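PDB 6KGU: penicillin-binding protein PbpB from Mycobacterium tuberculosis, which builds cross-linked peptidoglycan for the cell wall from lipid intermediates and is inactivated by beta-lactam antibiotics such as aztreonam. Local coordinates for residues 327-332 / 380-385; 273-278 / 339-344; 30-35 / 122-127; 15-20 / 187-192. All blocks are in the same frame, centred on the assembly; numbering follows the deposited sequence.

In the fold
Starting from the N terminus, the chain passes through 15-20 and then 30-35. The latter pairs with 122-127 to close contact 3, and 187-192 comes back beside 15-20 to close contact 4. Contact 3 therefore lies within the span of contact 4, and the two touch through Arg126 and Gly19. In the six-stranded mixed sheet, contact 3 pairs 28-36 with 122-127, and contact 4 aligns the segments leading into 21-22 and 192-195. Contacts 2 and 1 cross: 273-278 is joined by 339-344 after 327-332 has passed, and 327-332 is closed by 380-385. This weaves three helices and the loop before helix 390-401 into the transpeptidase domain, with about 52 Å between the centres of contacts 1 and 4.

Contact 1 (327-332 / 380-385); sequences VGTLML and LPIGQG. With AZR (2-({[(1Z)-1-(2-amino-1,3-thiazol-4-yl)-2-oxo-2-{[(2S,3S)-1-oxo-3-(sulfoamino)butan-2-yl]amino}ethylidene]amino}oxy)-2-methylpropanoic acid), chain B.
Pro381 meets Leu330 through CB and CG, with Leu330 CD2 3.8 Å from Pro381 CB. The two side chains meet at about a right angle. Thr329 CG2 lies beside Pro381 O, at 3.7 Å. Thr329 divides its two branches: OG1 lies beside the backbone N (chi1 -65°) and bonds back to Ser325 O in its own helix, which leaves CG2 anti to that N and facing the loop.

Next comes Ile382, which splits its side chain between protein and ligand. Its CG2 lies 4.0 Å from Thr329 CG2. With CG1 wedged between the backbone N and the carbonyl carbon (chi1 54°), CD1 is carried the other way, 4.0 Å from C25 of the aztreonam adduct. Gly383 then turns the chain at a positive phi of 85°, and Gly383 N is held by Leu380 O at 2.8 Å. Its backbone also bonds to Gly268, beside the likely acylated Ser269. Gln384 follows with CB 3.6 Å from the thiazole sulfur S8 of AZR, and Gly385 N reaches Glu266. Helix 326-336 thus backs a loop that lines the antibiotic pocket, consistent with the SxxK and SxN active-site architecture of penicillin-binding transpeptidases.

Contact 2 (273-278 / 339-344); sequences IVAASA and ERYYDM
Val274 of one helix and Tyr341 and Met344 of the other form the apolar heart of this crossing, where the segment axes come within 9.8 Å at 119°. Val274 CG1 touches both partners: anti to its backbone N, it lies 3.6 Å from Tyr341 CE1 and equally close to Met344 CG. It meets the tyrosine ring obliquely, and the valine side chain stands roughly square to that of Tyr341, whereas Val274 and Met344 run past one another in opposite directions. Met344 starts anti to its backbone N, then folds at chi2 (73°) and again at chi3, which brings CE to Ala278, one turn on from Val274. There CE presses tightly on Ala278 CA at 3.5 Å and also meets Ala278 CB.

The polar link across the interface is a water. Tyr341 OH donates to it over 2.7 Å, and the water oxygen lies in the plane of the Tyr341 ring, at its edge. The same water accepts from Ala275 N at 3.0 Å, so one oxygen joins the phenol to the backbone of helix 272-281.

Within that helix, Ser277 OG turns back to Ile273 O at 2.8 Å. This carbonyl also takes Ser277 N, the two donors coming from opposite faces of its plane, so the hydroxyl is satisfied without crossing the interface. Met396 of helix 390-401 touches Val274, and Val336 of helix 326-336 touches Ala278 and Tyr341. Chemically, then, the helices are joined by aliphatic carbons and the tyrosine ring, and the water pairs a buried phenol with a buried N-H.

Contact 3 (30-35 / 122-127); sequences AFTIEA and RQDLRQ
Phe31 and Gln127 open a regular antiparallel pairing, with Phe31 N reaching Gln127 O at 3.1 Å and Gln127 N returning to Phe31 O. Ile33 with Leu125 and Ala35 with Gln123 repeat the two-bond pattern, while Thr32-Arg126 and Glu34-Asp124 are the non-hydrogen-bonded pairs between them.

On the face carrying Phe31, Ile33 and Ala35, Gln127 CB sits over the Phe31 ring, 3.8 Å from its centroid and 15° off the normal, a CH-pi contact. Leu125 bridges its neighbours: CB lies 3.7 Å from Ile33 CG1, and CD1 reaches Ala35 CB at 3.5 Å.

The other face is polar. Arg126 bends at chi2 (62°), which swings NH1 to Thr32 OG1 at 2.8 Å, the hydroxyl being tilted somewhat out of the guanidinium plane. Glu34 OE2 meets Arg122 NH2 at 2.7 Å, a salt bridge whose hydrogen bond is weak, with carboxylate and guanidinium planes nearly perpendicular. Asp124 OD1 hangs over the face of that guanidinium, 3.3 Å from Arg122 NH2, and contributes charge alone.

Further out, Glu152 holds Arg126 NE, Gly19 O takes its NH2, and Arg36 gives Glu34 a second positive partner. The whole is a twisted antiparallel strand pair, with 122-127 as an outermost strand of the mixed sheet in the region of the PBP dimerisation family.

Contact 4 (15-20 / 187-192); sequences PAARGS and AVHGST
The His189 imidazole takes Ala17 N at its edge, 1° from the ring plane. The hydrogen bond from Ala17 N to His189 ND1 is 2.9 Å long and nearly straight. Serving as acceptor, ND1 should carry no proton. The ring is brought there by a chi1 of -65°, which sets CG beside the histidine's own backbone N. Pro15 O approaches the ring obliquely, near CE1. The Ala17 N-H holds the ring, and the Ala17 CB methyl packs beside His189 ND1 at 3.5 Å.

The backbone bond comes next: Gly190 N donates a hydrogen bond to Ala17 O at 2.8 Å. A water also sits between Gly190 O and Ala17 O, though its approach to the latter is doubtfully short. Two glycines let the chains close up, Gly19 CA lying 4.3 Å from Gly190 CA, and Gly19 CA makes a CH...O contact of 3.4 Å to Ser191 O. At the far end Ser20 N reaches Thr192 OG1 only weakly, while Thr192 CA stands 3.3 Å from Ser20 O.

Arg18 points away and forms salt bridges with Asp156 and Glu152, tying the segment to the helices beside it. The segments run almost parallel, 7° apart, as extended loops feeding strands 21-22 and 192-195, the parallel neighbours within the six-stranded mixed sheet.

Contact 1 (327-332 / 380-385)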
loop_
_atom_site.group_PDB
_atom_site.type_symbol
_atom_site.label_atom_id
_atom_site.label_comp_id
_atom_site.label_asym_id
_atom_site.label_seq_id
_atom_site.Cartn_x
_atom_site.Cartn_y
_atom_site.Cartn_z
ATOM N N VAL A 327 -22.239 -10.042 -3.677
ATOM C CA VAL A 327 -23.020 -11.268 -3.521
ATOM C C VAL A 327 -22.215 -12.479 -3.983
ATOM O O VAL A 327 -22.152 -13.505 -3.294
ATOM C CB VAL A 327 -24.351 -11.150 -4.280
ATOM C CG1 VAL A 327 -25.070 -12.505 -4.314
ATOM C CG2 VAL A 327 -25.245 -10.061 -3.632
ATOM N N GLY A 328 -21.592 -12.383 -5.159
ATOM C CA GLY A 328 -20.760 -13.481 -5.622
ATOM C C GLY A 328 -19.614 -13.760 -4.669
ATOM O O GLY A 328 -19.258 -14.920 -4.426
ATOM N N THR A 329 -19.032 -12.703 -4.098
ATOM C CA THR A 329 -17.929 -12.898 -3.160
ATOM C C THR A 329 -18.391 -13.671 -1.932
ATOM O O THR A 329 -17.707 -14.591 -1.469
ATOM C CB THR A 329 -17.336 -11.545 -2.775
ATOM O OG1 THR A 329 -16.747 -10.945 -3.942
ATOM C CG2 THR A 329 -16.243 -11.711 -1.694
ATOM N N LEU A 330 -19.574 -13.341 -1.417
ATOM C CA LEU A 330 -20.052 -13.999 -0.203
ATOM C C LEU A 330 -20.504 -15.426 -0.477
ATOM O O LEU A 330 -20.319 -16.304 0.368
ATOM C CB LEU A 330 -21.176 -13.185 0.434
ATOM C CG LEU A 330 -20.681 -11.878 1.061
ATOM C CD1 LEU A 330 -21.853 -11.041 1.543
ATOM C CD2 LEU A 330 -19.729 -12.163 2.196
ATOM N N MET A 331 -21.102 -15.682 -1.645
ATOM C CA MET A 331 -21.455 -17.052 -1.998
ATOM C C MET A 331 -20.219 -17.939 -2.041
ATOM O O MET A 331 -20.211 -19.041 -1.482
ATOM C CB MET A 331 -22.186 -17.072 -3.338
ATOM C CG MET A 331 -23.531 -16.387 -3.260
ATOM S SD MET A 331 -24.457 -16.526 -4.770
ATOM C CE MET A 331 -24.390 -18.288 -5.029
ATOM N N LEU A 332 -19.150 -17.459 -2.688
ATOM C CA LEU A 332 -17.888 -18.196 -2.723
ATOM C C LEU A 332 -17.256 -18.280 -1.346
ATOM O O LEU A 332 -16.668 -19.305 -0.991
ATOM C CB LEU A 332 -16.896 -17.529 -3.690
ATOM C CG LEU A 332 -17.211 -17.561 -5.184
ATOM C CD1 LEU A 332 -16.284 -16.588 -5.943
ATOM C CD2 LEU A 332 -17.104 -19.007 -5.729
ATOM N N LEU A 380 -16.764 -9.062 6.494
ATOM C CA LEU A 380 -15.318 -9.128 6.269
ATOM C C LEU A 380 -14.930 -9.498 4.840
ATOM O O LEU A 380 -14.042 -8.833 4.280
ATOM C CB LEU A 380 -14.673 -10.118 7.254
ATOM C CG LEU A 380 -14.652 -9.751 8.734
ATOM C CD1 LEU A 380 -13.744 -10.717 9.505
ATOM C CD2 LEU A 380 -14.228 -8.290 8.931
ATOM N N PRO A 381 -15.516 -10.524 4.205
ATOM C CA PRO A 381 -15.064 -10.893 2.850
ATOM C C PRO A 381 -15.217 -9.790 1.825
ATOM O O PRO A 381 -14.465 -9.783 0.851
ATOM C CB PRO A 381 -15.929 -12.110 2.499
ATOM C CG PRO A 381 -16.254 -12.736 3.848
ATOM C CD PRO A 381 -16.477 -11.519 4.740
ATOM N N ILE A 382 -16.127 -8.834 2.011
ATOM C CA ILE A 382 -16.200 -7.707 1.085
ATOM C C ILE A 382 -15.500 -6.462 1.638
ATOM O O ILE A 382 -15.664 -5.371 1.092
ATOM C CB ILE A 382 -17.657 -7.417 0.679
ATOM C CG1 ILE A 382 -18.560 -7.208 1.898
ATOM C CG2 ILE A 382 -18.209 -8.606 -0.118
ATOM C CD1 ILE A 382 -18.610 -5.806 2.431
ATOM N N GLY A 383 -14.708 -6.607 2.696
ATOM C CA GLY A 383 -13.910 -5.505 3.199
ATOM C C GLY A 383 -14.611 -4.565 4.160
ATOM O O GLY A 383 -14.175 -3.419 4.304
ATOM N N GLN A 384 -15.678 -5.004 4.821
ATOM C CA GLN A 384 -16.381 -4.186 5.801
ATOM C C GLN A 384 -16.180 -4.793 7.178
ATOM O O GLN A 384 -16.202 -6.017 7.326
ATOM C CB GLN A 384 -17.879 -4.091 5.481
ATOM C CG GLN A 384 -18.659 -3.112 6.356
ATOM C CD GLN A 384 -20.177 -3.215 6.156
ATOM O OE1 GLN A 384 -20.666 -3.288 5.024
ATOM N NE2 GLN A 384 -20.923 -3.231 7.257
ATOM N N GLY A 385 -15.980 -3.946 8.189
ATOM C CA GLY A 385 -15.829 -4.444 9.545
ATOM C C GLY A 385 -14.408 -4.697 9.988
ATOM O O GLY A 385 -14.196 -5.312 11.041
HETATM C C7 AZR B . -18.907 -1.846 -5.484
HETATM S S8 AZR B . -17.278 -1.785 2.835
HETATM O O9 AZR B . -15.287 -1.926 -2.834
HETATM O O10 AZR B . -19.748 -2.835 -1.619
HETATM O O11 AZR B . -20.402 0.208 -2.099
HETATM N N12 AZR B . -16.531 -2.515 -5.677
HETATM N N13 AZR B . -18.000 -1.594 -2.394
HETATM N N14 AZR B . -19.910 0.242 -0.760
HETATM N N15 AZR B . -18.595 0.146 1.723
HETATM N N16 AZR B . -17.733 0.668 3.848
HETATM S S17 AZR B . -15.658 -1.673 -6.713
HETATM C C18 AZR B . -17.542 -1.868 -4.821
HETATM C C19 AZR B . -17.550 -2.520 -3.428
HETATM C C20 AZR B . -16.063 -2.808 -3.099
HETATM C C21 AZR B . -19.009 -1.855 -1.541
HETATM C C22 AZR B . -19.215 -0.803 -0.508
HETATM C C23 AZR B . -21.131 1.362 -2.453
HETATM C C24 AZR B . -18.583 -0.920 0.832
HETATM C C25 AZR B . -17.932 -2.034 1.257
HETATM C C26 AZR B . -17.936 -0.166 2.818
HETATM C C27 AZR B . -20.122 2.492 -2.535
HETATM C C28 AZR B . -21.834 1.153 -3.782
HETATM C C29 AZR B . -22.159 1.626 -1.355
HETATM O O30 AZR B . -22.518 0.786 -0.559
HETATM O O31 AZR B . -22.641 2.829 -1.395
HETATM O O32 AZR B . -16.496 -1.284 -7.787
HETATM O O33 AZR B . -14.645 -2.681 -7.336
HETATM O O34 AZR B . -14.901 -0.726 -5.981
#

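Contact 2 (273-278 / 339-344)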
loop_
_atom_site.group_PDB
_atom_site.type_symbol
_atom_site.label_atom_id
_atom_site.label_comp_id
_atom_site.label_asym_id
_atom_site.label_seq_id
_atom_site.Cartn_x
_atom_site.Cartn_y
_atom_site.Cartn_z
ATOM N N ILE A 273 -9.216 -9.869 -2.450
ATOM C CA ILE A 273 -8.076 -10.750 -2.691
ATOM C C ILE A 273 -8.055 -11.917 -1.702
ATOM O O ILE A 273 -7.652 -13.034 -2.057
ATOM C CB ILE A 273 -6.763 -9.942 -2.649
ATOM C CG1 ILE A 273 -5.598 -10.806 -3.132
ATOM C CG2 ILE A 273 -6.497 -9.386 -1.229
ATOM C CD1 ILE A 273 -4.273 -10.073 -3.155
ATOM N N VAL A 274 -8.521 -11.701 -0.466
ATOM C CA VAL A 274 -8.476 -12.783 0.517
ATOM C C VAL A 274 -9.455 -13.890 0.143
ATOM O O VAL A 274 -9.087 -15.071 0.117
ATOM C CB VAL A 274 -8.729 -12.250 1.937
ATOM C CG1 VAL A 274 -8.674 -13.378 2.937
ATOM C CG2 VAL A 274 -7.661 -11.180 2.299
ATOM N N ALA A 275 -10.714 -13.529 -0.149
ATOM C CA ALA A 275 -11.687 -14.530 -0.587
ATOM C C ALA A 275 -11.226 -15.235 -1.854
ATOM O O ALA A 275 -11.395 -16.456 -1.993
ATOM C CB ALA A 275 -13.057 -13.887 -0.814
ATOM N N ALA A 276 -10.683 -14.475 -2.814
ATOM C CA ALA A 276 -10.249 -15.077 -4.071
ATOM C C ALA A 276 -9.163 -16.109 -3.833
ATOM O O ALA A 276 -9.197 -17.202 -4.408
ATOM C CB ALA A 276 -9.738 -14.000 -5.031
ATOM N N SER A 277 -8.182 -15.760 -2.992
ATOM C CA SER A 277 -7.069 -16.647 -2.685
ATOM C C SER A 277 -7.541 -17.869 -1.916
ATOM O O SER A 277 -7.103 -18.991 -2.185
ATOM C CB SER A 277 -6.020 -15.883 -1.867
ATOM O OG SER A 277 -5.519 -14.773 -2.596
ATOM N N ALA A 278 -8.437 -17.671 -0.956
ATOM C CA ALA A 278 -8.907 -18.795 -0.159
ATOM C C ALA A 278 -9.687 -19.787 -1.011
ATOM O O ALA A 278 -9.438 -20.999 -0.952
ATOM C CB ALA A 278 -9.749 -18.289 1.009
ATOM N N GLU A 339 -13.773 -20.283 9.537
ATOM C CA GLU A 339 -12.474 -20.650 10.099
ATOM C C GLU A 339 -11.358 -20.527 9.072
ATOM O O GLU A 339 -10.315 -19.922 9.341
ATOM C CB GLU A 339 -12.523 -22.073 10.645
ATOM C CG GLU A 339 -13.196 -22.179 12.002
ATOM C CD GLU A 339 -12.767 -23.423 12.760
ATOM O OE1 GLU A 339 -12.740 -24.514 12.151
ATOM O OE2 GLU A 339 -12.435 -23.304 13.961
ATOM N N ARG A 340 -11.532 -21.141 7.903
ATOM C CA ARG A 340 -10.487 -21.038 6.897
ATOM C C ARG A 340 -10.361 -19.600 6.404
ATOM O O ARG A 340 -9.255 -19.132 6.128
ATOM C CB ARG A 340 -10.756 -22.005 5.743
ATOM C CG ARG A 340 -10.468 -23.471 6.093
ATOM C CD ARG A 340 -10.665 -24.451 4.923
ATOM N NE ARG A 340 -12.030 -24.430 4.386
ATOM C CZ ARG A 340 -12.516 -25.349 3.548
ATOM N NH1 ARG A 340 -11.751 -26.368 3.165
ATOM N NH2 ARG A 340 -13.763 -25.251 3.093
ATOM N N TYR A 341 -11.475 -18.871 6.320
ATOM C CA TYR A 341 -11.384 -17.479 5.905
ATOM C C TYR A 341 -10.569 -16.664 6.906
ATOM O O TYR A 341 -9.636 -15.949 6.529
ATOM C CB TYR A 341 -12.765 -16.863 5.729
ATOM C CG TYR A 341 -12.619 -15.460 5.215
ATOM C CD1 TYR A 341 -12.368 -15.220 3.865
ATOM C CD2 TYR A 341 -12.655 -14.373 6.087
ATOM C CE1 TYR A 341 -12.184 -13.921 3.393
ATOM C CE2 TYR A 341 -12.482 -13.089 5.635
ATOM C CZ TYR A 341 -12.237 -12.859 4.289
ATOM O OH TYR A 341 -12.055 -11.563 3.851
ATOM N N TYR A 342 -10.912 -16.756 8.193
ATOM C CA TYR A 342 -10.157 -16.010 9.194
ATOM C C TYR A 342 -8.688 -16.422 9.206
ATOM O O TYR A 342 -7.801 -15.580 9.398
ATOM C CB TYR A 342 -10.778 -16.196 10.578
ATOM C CG TYR A 342 -10.023 -15.482 11.671
ATOM C CD1 TYR A 342 -10.152 -14.115 11.845
ATOM C CD2 TYR A 342 -9.195 -16.177 12.540
ATOM C CE1 TYR A 342 -9.473 -13.454 12.846
ATOM C CE2 TYR A 342 -8.506 -15.524 13.554
ATOM C CZ TYR A 342 -8.658 -14.164 13.702
ATOM O OH TYR A 342 -7.984 -13.499 14.700
ATOM N N ASP A 343 -8.402 -17.705 8.980
ATOM C CA ASP A 343 -7.003 -18.119 8.954
ATOM C C ASP A 343 -6.262 -17.434 7.815
ATOM O O ASP A 343 -5.104 -17.028 7.970
ATOM C CB ASP A 343 -6.886 -19.639 8.828
ATOM C CG ASP A 343 -5.447 -20.125 8.942
ATOM O OD1 ASP A 343 -4.890 -20.044 10.052
ATOM O OD2 ASP A 343 -4.872 -20.591 7.934
ATOM N N MET A 344 -6.927 -17.267 6.672
ATOM C CA MET A 344 -6.285 -16.632 5.527
ATOM C C MET A 344 -6.035 -15.149 5.785
ATOM O O MET A 344 -4.958 -14.636 5.455
ATOM C CB MET A 344 -7.146 -16.845 4.279
ATOM C CG MET A 344 -6.548 -16.313 3.009
ATOM S SD MET A 344 -5.178 -17.299 2.432
ATOM C CE MET A 344 -6.046 -18.714 1.771
HETATM O O HOH W 1 -12.050 -11.145 1.176
#

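Contact 3 (30-35 / 122-127)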
loop_
_atom_site.group_PDB
_atom_site.type_symbol
_atom_site.label_atom_id
_atom_site.label_comp_id
_atom_site.label_asym_id
_atom_site.label_seq_id
_atom_site.Cartn_x
_atom_site.Cartn_y
_atom_site.Cartn_z
ATOM N N ALA A 30 19.331 13.229 3.534
ATOM C CA ALA A 30 19.625 14.139 4.623
ATOM C C ALA A 30 21.092 13.967 4.980
ATOM O O ALA A 30 21.567 12.838 5.104
ATOM C CB ALA A 30 18.729 13.869 5.839
ATOM N N PHE A 31 21.800 15.080 5.141
ATOM C CA PHE A 31 23.199 15.034 5.544
ATOM C C PHE A 31 23.543 16.342 6.237
ATOM O O PHE A 31 22.837 17.347 6.099
ATOM C CB PHE A 31 24.126 14.777 4.349
ATOM C CG PHE A 31 24.184 15.905 3.364
ATOM C CD1 PHE A 31 25.097 16.944 3.526
ATOM C CD2 PHE A 31 23.347 15.922 2.259
ATOM C CE1 PHE A 31 25.155 17.987 2.619
ATOM C CE2 PHE A 31 23.399 16.963 1.344
ATOM C CZ PHE A 31 24.306 17.995 1.520
ATOM N N THR A 32 24.644 16.323 6.985
ATOM C CA THR A 32 25.028 17.441 7.834
ATOM C C THR A 32 26.250 18.153 7.264
ATOM O O THR A 32 27.159 17.515 6.730
ATOM C CB THR A 32 25.289 16.950 9.256
ATOM O OG1 THR A 32 24.046 16.533 9.841
ATOM C CG2 THR A 32 25.926 18.036 10.125
ATOM N N ILE A 33 26.251 19.481 7.342
ATOM C CA ILE A 33 27.433 20.284 7.040
ATOM C C ILE A 33 27.803 21.089 8.279
ATOM O O ILE A 33 26.947 21.499 9.068
ATOM C CB ILE A 33 27.240 21.227 5.829
ATOM C CG1 ILE A 33 26.403 22.453 6.242
ATOM C CG2 ILE A 33 26.621 20.489 4.672
ATOM C CD1 ILE A 33 25.931 23.345 5.077
ATOM N N GLU A 34 29.100 21.316 8.444
ATOM C CA GLU A 34 29.580 22.124 9.556
ATOM C C GLU A 34 29.468 23.602 9.220
ATOM O O GLU A 34 29.823 24.033 8.121
ATOM C CB GLU A 34 31.031 21.781 9.885
ATOM C CG GLU A 34 31.184 20.728 10.953
ATOM C CD GLU A 34 32.594 20.689 11.514
ATOM O OE1 GLU A 34 33.190 21.775 11.722
ATOM O OE2 GLU A 34 33.099 19.573 11.756
ATOM N N ALA A 35 28.963 24.379 10.169
ATOM C CA ALA A 35 28.950 25.827 10.032
ATOM C C ALA A 35 29.310 26.434 11.383
ATOM O O ALA A 35 29.764 25.738 12.299
ATOM C CB ALA A 35 27.593 26.326 9.522
ATOM N N ARG A 122 30.642 26.504 16.960
ATOM C CA ARG A 122 30.403 25.483 15.948
ATOM C C ARG A 122 28.923 25.130 15.905
ATOM O O ARG A 122 28.264 25.013 16.943
ATOM C CB ARG A 122 31.233 24.229 16.216
ATOM C CG ARG A 122 31.087 23.172 15.120
ATOM C CD ARG A 122 31.890 21.925 15.429
ATOM N NE ARG A 122 31.779 20.907 14.387
ATOM C CZ ARG A 122 31.284 19.689 14.584
ATOM N NH1 ARG A 122 30.849 19.343 15.786
ATOM N NH2 ARG A 122 31.226 18.814 13.587
ATOM N N GLN A 123 28.397 24.972 14.692
ATOM C CA GLN A 123 26.972 24.725 14.502
ATOM C C GLN A 123 26.799 23.845 13.276
ATOM O O GLN A 123 27.141 24.260 12.167
ATOM C CB GLN A 123 26.218 26.044 14.338
ATOM C CG GLN A 123 24.708 25.924 14.310
ATOM C CD GLN A 123 24.042 27.207 13.841
ATOM O OE1 GLN A 123 24.618 27.968 13.064
ATOM N NE2 GLN A 123 22.832 27.457 14.318
ATOM N N ASP A 124 26.277 22.640 13.475
ATOM C CA ASP A 124 26.066 21.696 12.387
ATOM C C ASP A 124 24.708 21.945 11.744
ATOM O O ASP A 124 23.699 22.051 12.444
ATOM C CB ASP A 124 26.153 20.265 12.913
ATOM C CG ASP A 124 27.586 19.800 13.095
ATOM O OD1 ASP A 124 28.499 20.652 13.099
ATOM O OD2 ASP A 124 27.801 18.579 13.237
ATOM N N LEU A 125 24.687 22.049 10.415
ATOM C CA LEU A 125 23.474 22.344 9.658
ATOM C C LEU A 125 23.002 21.095 8.926
ATOM O O LEU A 125 23.742 20.533 8.113
ATOM C CB LEU A 125 23.715 23.467 8.652
ATOM C CG LEU A 125 24.331 24.756 9.182
ATOM C CD1 LEU A 125 24.467 25.760 8.044
ATOM C CD2 LEU A 125 23.482 25.307 10.315
ATOM N N ARG A 126 21.771 20.676 9.198
ATOM C CA ARG A 126 21.177 19.550 8.492
ATOM C C ARG A 126 20.681 20.009 7.123
ATOM O O ARG A 126 20.033 21.054 7.010
ATOM C CB ARG A 126 20.029 18.958 9.312
ATOM C CG ARG A 126 19.647 17.543 8.908
ATOM C CD ARG A 126 20.827 16.584 9.119
ATOM N NE ARG A 126 20.407 15.183 9.116
ATOM C CZ ARG A 126 21.229 14.148 8.974
ATOM N NH1 ARG A 126 22.533 14.358 8.820
ATOM N NH2 ARG A 126 20.740 12.906 8.973
ATOM N N GLN A 127 21.003 19.242 6.086
ATOM C CA GLN A 127 20.654 19.569 4.708
ATOM C C GLN A 127 19.661 18.550 4.172
ATOM O O GLN A 127 19.869 17.345 4.331
ATOM C CB GLN A 127 21.901 19.572 3.818
ATOM C CG GLN A 127 23.001 20.476 4.325
ATOM C CD GLN A 127 22.584 21.922 4.320
ATOM O OE1 GLN A 127 22.458 22.546 5.363
ATOM N NE2 GLN A 127 22.351 22.460 3.140
HETATM O O HOH W 2 25.541 13.551 7.656
#

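Contact 4 (15-20 / 187-192)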
loop_
_atom_site.group_PDB
_atom_site.type_symbol
_atom_site.label_atom_id
_atom_site.label_comp_id
_atom_site.label_asym_id
_atom_site.label_seq_id
_atom_site.Cartn_x
_atom_site.Cartn_y
_atom_site.Cartn_z
ATOM N N PRO A 15 32.637 16.164 19.789
ATOM C CA PRO A 15 31.273 15.932 19.283
ATOM C C PRO A 15 31.207 14.854 18.209
ATOM O O PRO A 15 32.045 14.790 17.312
ATOM C CB PRO A 15 30.874 17.300 18.716
ATOM C CG PRO A 15 32.176 17.960 18.380
ATOM C CD PRO A 15 33.152 17.495 19.420
ATOM N N ALA A 16 30.187 14.005 18.304
ATOM C CA ALA A 16 29.928 13.057 17.226
ATOM C C ALA A 16 29.278 13.765 16.042
ATOM O O ALA A 16 28.415 14.632 16.212
ATOM C CB ALA A 16 29.029 11.928 17.712
ATOM N N ALA A 17 29.693 13.395 14.836
ATOM C CA ALA A 17 29.116 13.941 13.614
ATOM C C ALA A 17 27.904 13.111 13.189
ATOM O O ALA A 17 27.986 11.880 13.096
ATOM C CB ALA A 17 30.157 13.972 12.494
ATOM N N ARG A 18 26.792 13.786 12.913
ATOM C CA ARG A 18 25.563 13.083 12.571
ATOM C C ARG A 18 25.708 12.324 11.258
ATOM O O ARG A 18 26.283 12.824 10.290
ATOM C CB ARG A 18 24.390 14.059 12.485
ATOM C CG ARG A 18 23.029 13.360 12.428
ATOM C CD ARG A 18 21.889 14.348 12.644
ATOM N NE ARG A 18 20.580 13.688 12.637
ATOM C CZ ARG A 18 20.038 13.113 13.707
ATOM N NH1 ARG A 18 20.698 13.110 14.872
ATOM N NH2 ARG A 18 18.850 12.537 13.619
ATOM N N GLY A 19 25.192 11.105 11.235
ATOM C CA GLY A 19 25.199 10.325 10.017
ATOM C C GLY A 19 24.142 10.794 9.025
ATOM O O GLY A 19 23.245 11.587 9.327
ATOM N N SER A 20 24.264 10.300 7.803
ATOM C CA SER A 20 23.383 10.676 6.705
ATOM C C SER A 20 22.261 9.660 6.529
ATOM O O SER A 20 22.336 8.526 7.002
ATOM C CB SER A 20 24.172 10.798 5.397
ATOM O OG SER A 20 25.122 11.845 5.470
ATOM N N ALA A 187 34.961 9.720 20.226
ATOM C CA ALA A 187 33.637 9.991 19.693
ATOM C C ALA A 187 33.212 8.849 18.781
ATOM O O ALA A 187 33.992 8.386 17.945
ATOM C CB ALA A 187 33.621 11.314 18.930
ATOM N N VAL A 188 31.985 8.371 18.969
ATOM C CA VAL A 188 31.360 7.428 18.046
ATOM C C VAL A 188 30.526 8.273 17.087
ATOM O O VAL A 188 29.470 8.787 17.460
ATOM C CB VAL A 188 30.510 6.390 18.785
ATOM C CG1 VAL A 188 29.873 5.377 17.799
ATOM C CG2 VAL A 188 31.348 5.681 19.857
ATOM N N HIS A 189 31.025 8.465 15.867
ATOM C CA HIS A 189 30.274 9.237 14.889
ATOM C C HIS A 189 29.024 8.471 14.466
ATOM O O HIS A 189 28.949 7.243 14.574
ATOM C CB HIS A 189 31.147 9.570 13.679
ATOM C CG HIS A 189 32.293 10.477 14.005
ATOM N ND1 HIS A 189 32.113 11.775 14.433
ATOM C CD2 HIS A 189 33.633 10.267 13.998
ATOM C CE1 HIS A 189 33.291 12.328 14.670
ATOM N NE2 HIS A 189 34.229 11.433 14.414
ATOM N N GLY A 190 28.027 9.218 13.996
ATOM C CA GLY A 190 26.778 8.597 13.585
ATOM C C GLY A 190 26.955 7.711 12.362
ATOM O O GLY A 190 27.716 8.020 11.448
ATOM N N SER A 191 26.222 6.606 12.338
ATOM C CA SER A 191 26.254 5.763 11.154
ATOM C C SER A 191 25.290 6.296 10.101
ATOM O O SER A 191 24.372 7.070 10.396
ATOM C CB SER A 191 25.898 4.321 11.515
ATOM O OG SER A 191 26.848 3.789 12.417
ATOM N N THR A 192 25.514 5.883 8.857
ATOM C CA THR A 192 24.651 6.273 7.753
ATOM C C THR A 192 23.571 5.219 7.531
ATOM O O THR A 192 23.849 4.020 7.553
ATOM C CB THR A 192 25.475 6.476 6.480
ATOM O OG1 THR A 192 26.140 7.744 6.562
ATOM C CG2 THR A 192 24.581 6.472 5.236
HETATM O O HOH W 3 28.801 10.820 11.041
#